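Local coordinates for protein hemoglobin chain d1 (Lumbricus terrestris, PDB 1X9F) that binds heme and, as a member of the globin family, probably carries oxygen in the multi-subunit hemoglobin of the earthworm, at residues S7-L12 with H122-A127; E30-I35 with P57-H62; P40-P45 with P101-I106; I74-L77 with D81-A84. All blocks are in the same frame, centred on the assembly; numbering follows the deposited sequence.

From the N terminus, helix 4-18 is held by contact 1 against the start of helix 125-139, closing a loop that takes in most of the chain and has the other three contacts nested inside it. Contact 2 then joins helix 21-38 to helix 57-75 over the heme. Contact 3 starts in the connection between those helices and ends on helix 101-119, so its segments alternate with those of contact 2; the two touch through Ile35 and Ile42, and both reach the heme. Contact 4 is the tight local turn from helix 57-75 into helix 80-95. It lies within the loop of contact 3, follows contact 2 in series, and touches contact 1 through Val10 and Ile74.

Contact 1 (S7-L12 with H122-A127); sequences SLKVKL and HFDFGA
Lys9 and Asp124 meet with their side chains crossed at about a right angle, and the lysine arches over the aspartate before its ammonium group turns in. With CG anti to the backbone N (chi1 -170°), the chain leaves its helix toward the other segment and then bends at each later torsion. CG therefore rests 3.6 Å from Asp124 CB, and NZ comes round to form a salt bridge with Asp124 OD1 at 2.8 Å. The ammonium arrives on the anti side of that oxygen, 27° out of the carboxylate plane.

The other oxygen is used differently. Asp124 is the N-cap of helix 125-139, and its OD2 accepts from Ala127 N at 3.1 Å, with the donor well above the carboxylate plane. One short acid thus closes a helix start and binds a cation, and each bond should help keep the carboxylate from rotating. In globin terms this joins the A helix to the corner where G passes into H. Gln13, a turn further along helix 4-18, reinforces it by bonding Asp124 N and His122 O.

Beside the ion pair, toward Ala127, the contact turns apolar. The methyl of Ala127, small enough to sit close to the neighbouring helix, faces Lys9 CB at 4.3 Å and Val10 CG2 at 4.2 Å. Val10 CG2 also lies 3.8 Å from Ala127 O, while the side chain of Val10 reaches on to Trp128 and Cys131. The buried Lys9 NZ has a further acceptor, the carbonyl of Pro125 in the neighbouring Globin III chain.

Contact 2 (E30-I35 with P57-H62); sequences ELWRDI and PEFGAH. With CMO (carbon monoxide), chain U; HEM (protoporphyrin IX containing Fe), chain T.
Trp32 is touched at its two ends by very different partners: Phe59 presses an edge onto the pyrrole end of the indole, while the benzo end reaches the carbon monoxide on the heme. The aromatic pair is T-shaped, with planes at 90° and the centroid of the five-membered ring 5.3 Å from that of Phe59. Phe59 CZ does the touching, 3.7 Å from Trp32 CG, and Trp32 CB lies in the plane of the phenyl ring at its edge. Ile35 CD1, from the next turn of the same helix, lies over the opposite face of the indole, which is thus sandwiched between two hydrocarbon groups. A large flat side chain suits this place because it can span from one helix to the ligand.

His62 stands on the same helix as Phe59, one turn on, and is the distal histidine of the globin fold. CG anti to the backbone N (chi1 168°) directs the imidazole to the heme, where NE2 donates to the carbon monoxide oxygen at 2.7 Å through a bent bond, 132° at the hydrogen. The benzo part of Trp32 lies close to the same oxygen, so the imidazole and the indole together confine the ligand's outer end. The arrangement is consistent with a distal pocket that would also hold oxygen.

Phe46 completes the aromatic cluster, meeting both Trp32 and His62, while Ile54 packs on Phe59. Behind the indole, Ile35 continues the packing onto Phe107 and His110 of helix 101-119, so helix 21-38 lies between that helix and helix 57-75.

Contact 3 (P40-P45 with P101-I106); sequences PEIKAP and PEFFDI. With HEM (protoporphyrin IX containing Fe), chain T.
Ile42 lays its CG1 methylene over the face of Phe103, a CH-pi contact that joins the short C helix of the globin fold, which runs through residues 40-43 in 3-10 form, to the beginning of the G helix, 101-119. CG1 sits 3.9 Å from the ring centroid and only 14° off the ring normal. The torsions explain the fit: with CG1 anti to the carbonyl carbon (chi1 -66°) and the chain extended beyond it, Ile42 points its longer branch at the other segment, and the two side chains run antiparallel, each passing the other's flank. Phe103 likewise has CG anti to its carbonyl carbon, which carries the ring off helix 101-119 to lie beneath that branch. Beta-branched isoleucine suits the place because its second branch, CG2, can turn elsewhere while CG1 and CD1 pack.

Further out, Ile42 CD1 approaches Ile106 CG2 at 4.4 Å, adding the next turn of the helix to the apolar patch. Glu41 closes the exposed side: its chain folds at chi2 and brings OE1 to 3.9 Å from Phe103 CE2, with the carboxylate tilted against the ring rather than stacked on it. Ile35 of helix 21-38 packs on the same CD1 methyl of Ile42.

The same segments line the heme pocket. Phe104 turns one face to the heme methyl CMC, and its CE2 lies 3.6 Å from the meso carbon CHC. Pro45 sets CG against the vinyl carbon CBC, and that same CBC is reached from the G helix by Phe103 CD1, at 3.5 Å.

Contact 4 (I74-L77 with D81-A84); sequences ISML and DMLA
Met76 projects like a straight peg, and it lies along the flank of helix 80-95 beside Met82 and Leu83. Its chain is fully extended beyond CG (chi2 and chi3 both 180°), giving the peg its reach. The sulfur passes over the backbone of Met82, with SD 3.5 Å from Met82 O, and the end methyl CE continues to Met82 CE at 3.7 Å. Met82 comes in at about a right angle and bends at its last torsion, so that its own methyl curls back to meet the tip of the peg.

Leu83 packs against the root of the peg: its CD1 lies against Met76 CB at 4.0 Å, and its CB is 3.6 Å from Met76 O. The other branch, CD2, faces Leu77 CD1, a looser touch at 4.5 Å. This is the EF corner of the globin fold, where the distal helix gives way to the helix bearing the proximal histidine, His94. Leu77 turns its other side to Val10 and Cys131, tying the corner to helices 4-18 and 125-139, and Thr79 OG1 is hydrogen-bonded to Met76 O within the turn.

With no polar bond between the two segments, the pairing across the corner rests on dispersion and shape among thioether and branched apolar groups, which makes burial of their apolar surface its basis.

Contact 1 (S7-L12 with H122-A127)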
# COMPACT_ATOMS: atom_id res chain seq x y z
N SER D 7 -21.76 20.83 6.29
CA SER D 7 -20.70 21.25 7.21
C SER D 7 -20.31 20.10 8.12
O SER D 7 -19.14 19.92 8.45
CB SER D 7 -21.16 22.45 8.04
OG SER D 7 -22.20 22.09 8.93
N LEU D 8 -21.32 19.32 8.51
CA LEU D 8 -21.12 18.14 9.33
C LEU D 8 -20.26 17.13 8.57
O LEU D 8 -19.30 16.58 9.12
CB LEU D 8 -22.47 17.56 9.72
CG LEU D 8 -22.53 16.55 10.87
CD1 LEU D 8 -22.53 15.13 10.34
CD2 LEU D 8 -21.42 16.75 11.92
N LYS D 9 -20.61 16.91 7.30
CA LYS D 9 -19.89 15.99 6.43
C LYS D 9 -18.44 16.40 6.28
O LYS D 9 -17.53 15.57 6.38
CB LYS D 9 -20.54 15.96 5.05
CG LYS D 9 -20.02 14.86 4.14
CD LYS D 9 -20.28 13.49 4.76
CE LYS D 9 -20.64 12.46 3.70
NZ LYS D 9 -21.88 12.81 2.96
N VAL D 10 -18.24 17.69 6.03
CA VAL D 10 -16.91 18.23 5.86
C VAL D 10 -16.13 18.06 7.15
O VAL D 10 -14.99 17.60 7.12
CB VAL D 10 -16.94 19.70 5.42
CG1 VAL D 10 -15.57 20.35 5.58
CG2 VAL D 10 -17.40 19.79 3.97
N LYS D 11 -16.75 18.39 8.28
CA LYS D 11 -16.08 18.21 9.57
C LYS D 11 -15.57 16.78 9.75
O LYS D 11 -14.41 16.56 10.11
CB LYS D 11 -17.00 18.60 10.74
CG LYS D 11 -17.34 20.10 10.80
CD LYS D 11 -18.29 20.31 11.99
CE LYS D 11 -18.78 21.75 12.08
NZ LYS D 11 -17.72 22.66 12.61
N LEU D 12 -16.45 15.80 9.50
CA LEU D 12 -16.14 14.38 9.66
C LEU D 12 -15.04 13.90 8.73
O LEU D 12 -14.09 13.24 9.17
CB LEU D 12 -17.41 13.55 9.42
CG LEU D 12 -18.26 13.12 10.62
CD1 LEU D 12 -18.18 14.08 11.82
CD2 LEU D 12 -19.70 12.92 10.16
N HIS D 122 -15.83 8.06 -1.51
CA HIS D 122 -16.74 8.55 -0.47
C HIS D 122 -16.67 10.06 -0.30
O HIS D 122 -17.45 10.65 0.47
CB HIS D 122 -16.37 7.92 0.88
CG HIS D 122 -16.69 6.46 1.00
ND1 HIS D 122 -17.80 5.87 0.44
CD2 HIS D 122 -16.06 5.48 1.70
CE1 HIS D 122 -17.83 4.59 0.75
NE2 HIS D 122 -16.78 4.33 1.52
N PHE D 123 -15.73 10.69 -0.99
CA PHE D 123 -15.44 12.10 -0.82
C PHE D 123 -16.62 12.95 -1.27
O PHE D 123 -17.01 12.92 -2.43
CB PHE D 123 -14.15 12.44 -1.58
CG PHE D 123 -13.84 13.90 -1.68
CD1 PHE D 123 -13.66 14.68 -0.54
CD2 PHE D 123 -13.68 14.49 -2.93
CE1 PHE D 123 -13.36 16.04 -0.65
CE2 PHE D 123 -13.38 15.85 -3.05
CZ PHE D 123 -13.22 16.62 -1.91
N ASP D 124 -17.20 13.69 -0.32
CA ASP D 124 -18.33 14.55 -0.61
C ASP D 124 -17.90 15.87 -1.25
O ASP D 124 -17.92 16.93 -0.63
CB ASP D 124 -19.15 14.82 0.64
CG ASP D 124 -20.57 15.22 0.32
OD1 ASP D 124 -21.45 14.98 1.17
OD2 ASP D 124 -20.91 15.77 -0.75
N PHE D 125 -17.54 15.75 -2.53
CA PHE D 125 -17.13 16.86 -3.36
C PHE D 125 -18.11 18.04 -3.30
O PHE D 125 -17.68 19.18 -3.11
CB PHE D 125 -16.98 16.34 -4.80
CG PHE D 125 -16.48 17.37 -5.76
CD1 PHE D 125 -17.37 18.13 -6.52
CD2 PHE D 125 -15.11 17.60 -5.91
CE1 PHE D 125 -16.91 19.09 -7.41
CE2 PHE D 125 -14.64 18.56 -6.80
CZ PHE D 125 -15.54 19.31 -7.55
N GLY D 126 -19.40 17.76 -3.44
CA GLY D 126 -20.44 18.78 -3.35
C GLY D 126 -20.36 19.55 -2.05
O GLY D 126 -20.27 20.78 -2.05
N ALA D 127 -20.36 18.82 -0.93
CA ALA D 127 -20.31 19.44 0.39
C ALA D 127 -19.02 20.23 0.56
O ALA D 127 -19.06 21.39 0.96
CB ALA D 127 -20.44 18.38 1.48

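Contact 2 (E30-I35 with P57-H62)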
# COMPACT_ATOMS: atom_id res chain seq x y z
N GLU D 30 2.36 17.26 0.17
CA GLU D 30 1.77 16.76 -1.06
C GLU D 30 0.90 17.83 -1.69
O GLU D 30 0.93 18.04 -2.91
CB GLU D 30 0.94 15.51 -0.79
CG GLU D 30 0.46 14.81 -2.05
CD GLU D 30 -0.36 13.58 -1.77
OE1 GLU D 30 -0.20 12.98 -0.68
OE2 GLU D 30 -1.18 13.19 -2.63
N LEU D 31 0.12 18.51 -0.85
CA LEU D 31 -0.72 19.61 -1.27
C LEU D 31 0.08 20.72 -1.93
O LEU D 31 -0.19 21.06 -3.08
CB LEU D 31 -1.56 20.15 -0.10
CG LEU D 31 -2.37 21.44 -0.30
CD1 LEU D 31 -3.40 21.30 -1.41
CD2 LEU D 31 -3.06 21.84 1.00
N TRP D 32 1.07 21.27 -1.22
CA TRP D 32 1.85 22.39 -1.77
C TRP D 32 2.70 22.03 -2.97
O TRP D 32 2.92 22.87 -3.84
CB TRP D 32 2.70 23.08 -0.71
CG TRP D 32 1.83 23.87 0.15
CD1 TRP D 32 1.44 23.56 1.41
CD2 TRP D 32 1.15 25.07 -0.21
NE1 TRP D 32 0.57 24.51 1.88
CE2 TRP D 32 0.38 25.45 0.91
CE3 TRP D 32 1.13 25.88 -1.35
CZ2 TRP D 32 -0.40 26.59 0.91
CZ3 TRP D 32 0.34 27.02 -1.35
CH2 TRP D 32 -0.41 27.37 -0.22
N ARG D 33 3.16 20.79 -3.01
CA ARG D 33 3.95 20.37 -4.15
C ARG D 33 3.10 20.37 -5.42
O ARG D 33 3.55 20.84 -6.46
CB ARG D 33 4.56 18.99 -3.94
CG ARG D 33 5.61 18.71 -4.98
CD ARG D 33 6.25 17.38 -4.85
NE ARG D 33 5.30 16.30 -5.05
CZ ARG D 33 5.62 15.02 -5.03
NH1 ARG D 33 6.88 14.64 -4.82
NH2 ARG D 33 4.68 14.10 -5.22
N ASP D 34 1.88 19.84 -5.30
CA ASP D 34 0.91 19.85 -6.40
C ASP D 34 0.63 21.27 -6.87
O ASP D 34 0.72 21.55 -8.07
CB ASP D 34 -0.40 19.20 -5.95
CG ASP D 34 -0.37 17.68 -6.02
OD1 ASP D 34 0.71 17.08 -6.23
OD2 ASP D 34 -1.40 16.98 -5.88
N ILE D 35 0.30 22.14 -5.93
CA ILE D 35 -0.00 23.55 -6.20
C ILE D 35 1.16 24.23 -6.92
O ILE D 35 0.98 24.76 -8.03
CB ILE D 35 -0.35 24.28 -4.88
CG1 ILE D 35 -1.73 23.82 -4.37
CG2 ILE D 35 -0.32 25.79 -5.06
CD1 ILE D 35 -2.13 24.40 -3.02
N PRO D 57 12.44 22.40 6.78
CA PRO D 57 11.66 22.58 8.00
C PRO D 57 10.95 23.94 8.06
O PRO D 57 9.87 24.02 8.65
CB PRO D 57 12.71 22.43 9.11
CG PRO D 57 14.00 22.84 8.47
CD PRO D 57 13.89 22.32 7.06
N GLU D 58 11.52 24.98 7.47
CA GLU D 58 10.88 26.31 7.45
C GLU D 58 9.56 26.27 6.71
O GLU D 58 8.56 26.81 7.18
CB GLU D 58 11.76 27.37 6.79
CG GLU D 58 13.03 27.69 7.54
CD GLU D 58 14.06 26.58 7.44
OE1 GLU D 58 14.07 25.84 6.42
OE2 GLU D 58 14.86 26.44 8.38
N PHE D 59 9.58 25.64 5.54
CA PHE D 59 8.36 25.56 4.77
C PHE D 59 7.37 24.56 5.39
O PHE D 59 6.16 24.76 5.32
CB PHE D 59 8.63 25.26 3.30
CG PHE D 59 7.39 25.33 2.45
CD1 PHE D 59 6.97 26.54 1.90
CD2 PHE D 59 6.60 24.20 2.26
CE1 PHE D 59 5.80 26.61 1.13
CE2 PHE D 59 5.43 24.26 1.50
CZ PHE D 59 5.03 25.47 0.93
N GLY D 60 7.90 23.49 6.00
CA GLY D 60 7.06 22.51 6.70
C GLY D 60 6.29 23.17 7.82
O GLY D 60 5.12 22.86 8.06
N ALA D 61 6.95 24.10 8.51
CA ALA D 61 6.30 24.90 9.55
C ALA D 61 5.16 25.74 8.97
O ALA D 61 4.04 25.71 9.49
CB ALA D 61 7.32 25.79 10.26
N HIS D 62 5.45 26.47 7.89
CA HIS D 62 4.42 27.24 7.19
C HIS D 62 3.25 26.35 6.75
O HIS D 62 2.09 26.65 7.03
CB HIS D 62 5.01 27.99 5.98
CG HIS D 62 3.97 28.56 5.08
ND1 HIS D 62 3.22 29.67 5.42
CD2 HIS D 62 3.51 28.15 3.87
CE1 HIS D 62 2.36 29.93 4.45
NE2 HIS D 62 2.51 29.02 3.50
C CMO U . -0.84 29.44 3.15
O CMO U . 0.15 29.17 2.29
CHA HEM T . 0.42 32.58 5.72
CHB HEM T . -3.81 30.22 6.10
CHC HEM T . -4.17 29.95 1.23
CHD HEM T . -0.09 32.67 0.88
C1A HEM T . -0.71 31.85 6.26
C2A HEM T . -0.81 31.68 7.63
C3A HEM T . -2.07 30.96 7.82
C4A HEM T . -2.53 30.84 6.43
CMA HEM T . -2.70 30.49 9.11
CAA HEM T . 0.20 32.09 8.66
CBA HEM T . -0.15 33.36 9.41
CGA HEM T . 0.94 33.48 10.46
O1A HEM T . 0.97 32.67 11.42
O2A HEM T . 1.78 34.39 10.31
C1B HEM T . -4.31 29.95 4.76
C2B HEM T . -5.47 29.21 4.56
C3B HEM T . -5.50 29.16 3.21
C4B HEM T . -4.44 29.84 2.66
CMB HEM T . -6.44 28.62 5.56
CAB HEM T . -6.50 28.56 2.59
CBB HEM T . -7.66 28.09 2.07
C1C HEM T . -3.01 30.68 0.68
C2C HEM T . -2.81 30.74 -0.68
C3C HEM T . -1.68 31.51 -0.78
C4C HEM T . -1.24 31.82 0.51
CMC HEM T . -3.63 30.16 -1.81
CAC HEM T . -1.09 31.79 -2.12
CBC HEM T . -0.13 32.80 -2.33
C1D HEM T . 0.43 32.95 2.23
C2D HEM T . 1.62 33.66 2.46
C3D HEM T . 1.79 33.64 3.83
C4D HEM T . 0.62 32.90 4.30
CMD HEM T . 2.51 34.29 1.44
CAD HEM T . 2.88 34.27 4.67
CBD HEM T . 4.08 33.35 4.82
CGD HEM T . 5.05 34.09 5.72
O1D HEM T . 4.73 34.27 6.92
O2D HEM T . 6.11 34.50 5.22
NA HEM T . -1.73 31.40 5.49
NB HEM T . -3.64 30.34 3.63
NC HEM T . -2.10 31.34 1.45
ND HEM T . -0.20 32.46 3.33
FE HEM T . -1.93 31.41 3.47

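Contact 3 (P40-P45 with P101-I106)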
# COMPACT_ATOMS: atom_id res chain seq x y z
N PRO D 40 4.12 27.62 -10.53
CA PRO D 40 5.39 28.04 -9.93
C PRO D 40 5.49 29.52 -9.52
O PRO D 40 6.40 29.86 -8.77
CB PRO D 40 6.42 27.71 -11.01
CG PRO D 40 5.65 27.65 -12.28
CD PRO D 40 4.32 27.10 -11.90
N GLU D 41 4.58 30.38 -9.99
CA GLU D 41 4.59 31.78 -9.54
C GLU D 41 4.35 31.85 -8.05
O GLU D 41 4.85 32.75 -7.37
CB GLU D 41 3.53 32.66 -10.23
CG GLU D 41 3.08 32.22 -11.60
CD GLU D 41 2.04 31.12 -11.54
OE1 GLU D 41 0.88 31.40 -11.16
OE2 GLU D 41 2.40 29.98 -11.88
N ILE D 42 3.57 30.89 -7.54
CA ILE D 42 3.19 30.85 -6.13
C ILE D 42 4.38 30.74 -5.16
O ILE D 42 4.21 30.98 -3.96
CB ILE D 42 2.12 29.75 -5.88
CG1 ILE D 42 0.81 30.12 -6.60
CG2 ILE D 42 1.84 29.57 -4.39
CD1 ILE D 42 -0.23 29.01 -6.65
N LYS D 43 5.57 30.40 -5.65
CA LYS D 43 6.76 30.37 -4.79
C LYS D 43 7.18 31.76 -4.35
O LYS D 43 7.75 31.93 -3.27
CB LYS D 43 7.95 29.71 -5.50
CG LYS D 43 7.81 28.22 -5.69
CD LYS D 43 9.14 27.62 -6.13
CE LYS D 43 9.37 27.79 -7.63
NZ LYS D 43 10.79 27.44 -8.00
N ALA D 44 6.91 32.74 -5.21
CA ALA D 44 7.39 34.10 -5.00
C ALA D 44 6.95 34.67 -3.65
O ALA D 44 7.81 35.14 -2.88
CB ALA D 44 6.96 35.02 -6.16
N PRO D 45 5.66 34.63 -3.33
CA PRO D 45 5.20 35.10 -2.04
C PRO D 45 5.66 34.24 -0.86
O PRO D 45 5.58 34.69 0.28
CB PRO D 45 3.67 35.06 -2.17
CG PRO D 45 3.42 34.03 -3.18
CD PRO D 45 4.54 34.15 -4.16
N PRO D 101 -6.28 36.73 -6.46
CA PRO D 101 -7.42 36.02 -5.89
C PRO D 101 -7.55 34.59 -6.42
O PRO D 101 -8.11 33.73 -5.74
CB PRO D 101 -8.62 36.86 -6.34
CG PRO D 101 -8.11 37.70 -7.45
CD PRO D 101 -6.68 38.00 -7.08
N GLU D 102 -7.03 34.34 -7.63
CA GLU D 102 -7.11 33.00 -8.24
C GLU D 102 -6.17 31.99 -7.60
O GLU D 102 -6.36 30.78 -7.75
CB GLU D 102 -6.92 33.06 -9.77
CG GLU D 102 -5.61 33.67 -10.25
CD GLU D 102 -5.74 35.14 -10.66
OE1 GLU D 102 -6.49 35.89 -10.00
OE2 GLU D 102 -5.08 35.54 -11.64
N PHE D 103 -5.16 32.48 -6.88
CA PHE D 103 -4.30 31.61 -6.09
C PHE D 103 -5.12 30.72 -5.16
O PHE D 103 -4.88 29.51 -5.08
CB PHE D 103 -3.30 32.42 -5.28
CG PHE D 103 -2.17 32.97 -6.09
CD1 PHE D 103 -1.25 33.84 -5.53
CD2 PHE D 103 -2.02 32.61 -7.43
CE1 PHE D 103 -0.20 34.35 -6.28
CE2 PHE D 103 -0.98 33.11 -8.19
CZ PHE D 103 -0.06 33.98 -7.61
N PHE D 104 -6.09 31.32 -4.48
CA PHE D 104 -6.97 30.59 -3.58
C PHE D 104 -7.83 29.60 -4.34
O PHE D 104 -8.11 28.51 -3.84
CB PHE D 104 -7.81 31.57 -2.74
CG PHE D 104 -6.97 32.44 -1.87
CD1 PHE D 104 -6.36 33.58 -2.39
CD2 PHE D 104 -6.75 32.11 -0.54
CE1 PHE D 104 -5.56 34.38 -1.59
CE2 PHE D 104 -5.95 32.91 0.27
CZ PHE D 104 -5.35 34.05 -0.26
N ASP D 105 -8.25 29.98 -5.54
CA ASP D 105 -8.99 29.06 -6.39
C ASP D 105 -8.15 27.84 -6.75
O ASP D 105 -8.65 26.71 -6.72
CB ASP D 105 -9.49 29.75 -7.66
CG ASP D 105 -10.52 30.81 -7.37
OD1 ASP D 105 -10.94 31.51 -8.31
OD2 ASP D 105 -10.97 31.02 -6.22
N ILE D 106 -6.88 28.07 -7.08
CA ILE D 106 -5.96 26.98 -7.37
C ILE D 106 -5.77 26.14 -6.11
O ILE D 106 -5.71 24.91 -6.17
CB ILE D 106 -4.61 27.51 -7.90
CG1 ILE D 106 -4.78 28.17 -9.27
CG2 ILE D 106 -3.56 26.38 -7.99
CD1 ILE D 106 -3.85 29.35 -9.52
CHA HEM T . 0.42 32.58 5.72
CHB HEM T . -3.81 30.22 6.10
CHC HEM T . -4.17 29.95 1.23
CHD HEM T . -0.09 32.67 0.88
C1A HEM T . -0.71 31.85 6.26
C2A HEM T . -0.81 31.68 7.63
C3A HEM T . -2.07 30.96 7.82
C4A HEM T . -2.53 30.84 6.43
CMA HEM T . -2.70 30.49 9.11
CAA HEM T . 0.20 32.09 8.66
CBA HEM T . -0.15 33.36 9.41
CGA HEM T . 0.94 33.48 10.46
O1A HEM T . 0.97 32.67 11.42
O2A HEM T . 1.78 34.39 10.31
C1B HEM T . -4.31 29.95 4.76
C2B HEM T . -5.47 29.21 4.56
C3B HEM T . -5.50 29.16 3.21
C4B HEM T . -4.44 29.84 2.66
CMB HEM T . -6.44 28.62 5.56
CAB HEM T . -6.50 28.56 2.59
CBB HEM T . -7.66 28.09 2.07
C1C HEM T . -3.01 30.68 0.68
C2C HEM T . -2.81 30.74 -0.68
C3C HEM T . -1.68 31.51 -0.78
C4C HEM T . -1.24 31.82 0.51
CMC HEM T . -3.63 30.16 -1.81
CAC HEM T . -1.09 31.79 -2.12
CBC HEM T . -0.13 32.80 -2.33
C1D HEM T . 0.43 32.95 2.23
C2D HEM T . 1.62 33.66 2.46
C3D HEM T . 1.79 33.64 3.83
C4D HEM T . 0.62 32.90 4.30
CMD HEM T . 2.51 34.29 1.44
CAD HEM T . 2.88 34.27 4.67
CBD HEM T . 4.08 33.35 4.82
CGD HEM T . 5.05 34.09 5.72
O1D HEM T . 4.73 34.27 6.92
O2D HEM T . 6.11 34.50 5.22
NA HEM T . -1.73 31.40 5.49
NB HEM T . -3.64 30.34 3.63
NC HEM T . -2.10 31.34 1.45
ND HEM T . -0.20 32.46 3.33
FE HEM T . -1.93 31.41 3.47

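Contact 4 (I74-L77 with D81-A84)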
# COMPACT_ATOMS: atom_id res chain seq x y z
N ILE D 74 -12.79 25.12 9.16
CA ILE D 74 -13.69 23.98 9.04
C ILE D 74 -14.45 23.78 10.35
O ILE D 74 -15.66 23.51 10.33
CB ILE D 74 -12.91 22.72 8.65
CG1 ILE D 74 -12.37 22.88 7.22
CG2 ILE D 74 -13.79 21.45 8.78
CD1 ILE D 74 -11.51 21.74 6.75
N SER D 75 -13.77 23.93 11.48
CA SER D 75 -14.43 23.70 12.76
C SER D 75 -15.37 24.85 13.17
O SER D 75 -16.11 24.72 14.15
CB SER D 75 -13.42 23.36 13.85
OG SER D 75 -12.70 24.51 14.27
N MET D 76 -15.33 25.95 12.43
CA MET D 76 -16.21 27.11 12.66
C MET D 76 -17.35 27.20 11.65
O MET D 76 -18.13 28.16 11.69
CB MET D 76 -15.41 28.42 12.64
CG MET D 76 -14.57 28.65 13.87
SD MET D 76 -13.66 30.20 13.76
CE MET D 76 -12.80 30.17 15.33
N LEU D 77 -17.45 26.23 10.76
CA LEU D 77 -18.49 26.23 9.73
C LEU D 77 -19.92 26.43 10.29
O LEU D 77 -20.79 26.95 9.59
CB LEU D 77 -18.42 24.96 8.87
CG LEU D 77 -17.80 24.94 7.46
CD1 LEU D 77 -17.03 26.21 7.09
CD2 LEU D 77 -16.92 23.70 7.29
N ASP D 81 -20.70 33.82 13.66
CA ASP D 81 -20.00 34.89 14.38
C ASP D 81 -18.49 34.68 14.42
O ASP D 81 -17.71 35.57 14.04
CB ASP D 81 -20.57 35.06 15.81
CG ASP D 81 -20.49 33.78 16.65
OD1 ASP D 81 -20.83 32.69 16.14
OD2 ASP D 81 -20.13 33.78 17.85
N MET D 82 -18.09 33.49 14.88
CA MET D 82 -16.68 33.12 14.96
C MET D 82 -16.07 32.99 13.58
O MET D 82 -14.93 33.40 13.37
CB MET D 82 -16.51 31.81 15.72
CG MET D 82 -16.93 31.88 17.17
SD MET D 82 -16.95 30.26 17.93
CE MET D 82 -15.20 29.98 18.14
N LEU D 83 -16.83 32.43 12.64
CA LEU D 83 -16.31 32.26 11.29
C LEU D 83 -15.99 33.60 10.65
O LEU D 83 -14.92 33.76 10.06
CB LEU D 83 -17.26 31.45 10.41
CG LEU D 83 -16.71 31.12 9.01
CD1 LEU D 83 -15.47 30.22 9.07
CD2 LEU D 83 -17.78 30.50 8.13
N ALA D 84 -16.90 34.57 10.78
CA ALA D 84 -16.70 35.91 10.23
C ALA D 84 -15.41 36.54 10.78
O ALA D 84 -14.57 37.03 10.01
CB ALA D 84 -17.91 36.81 10.51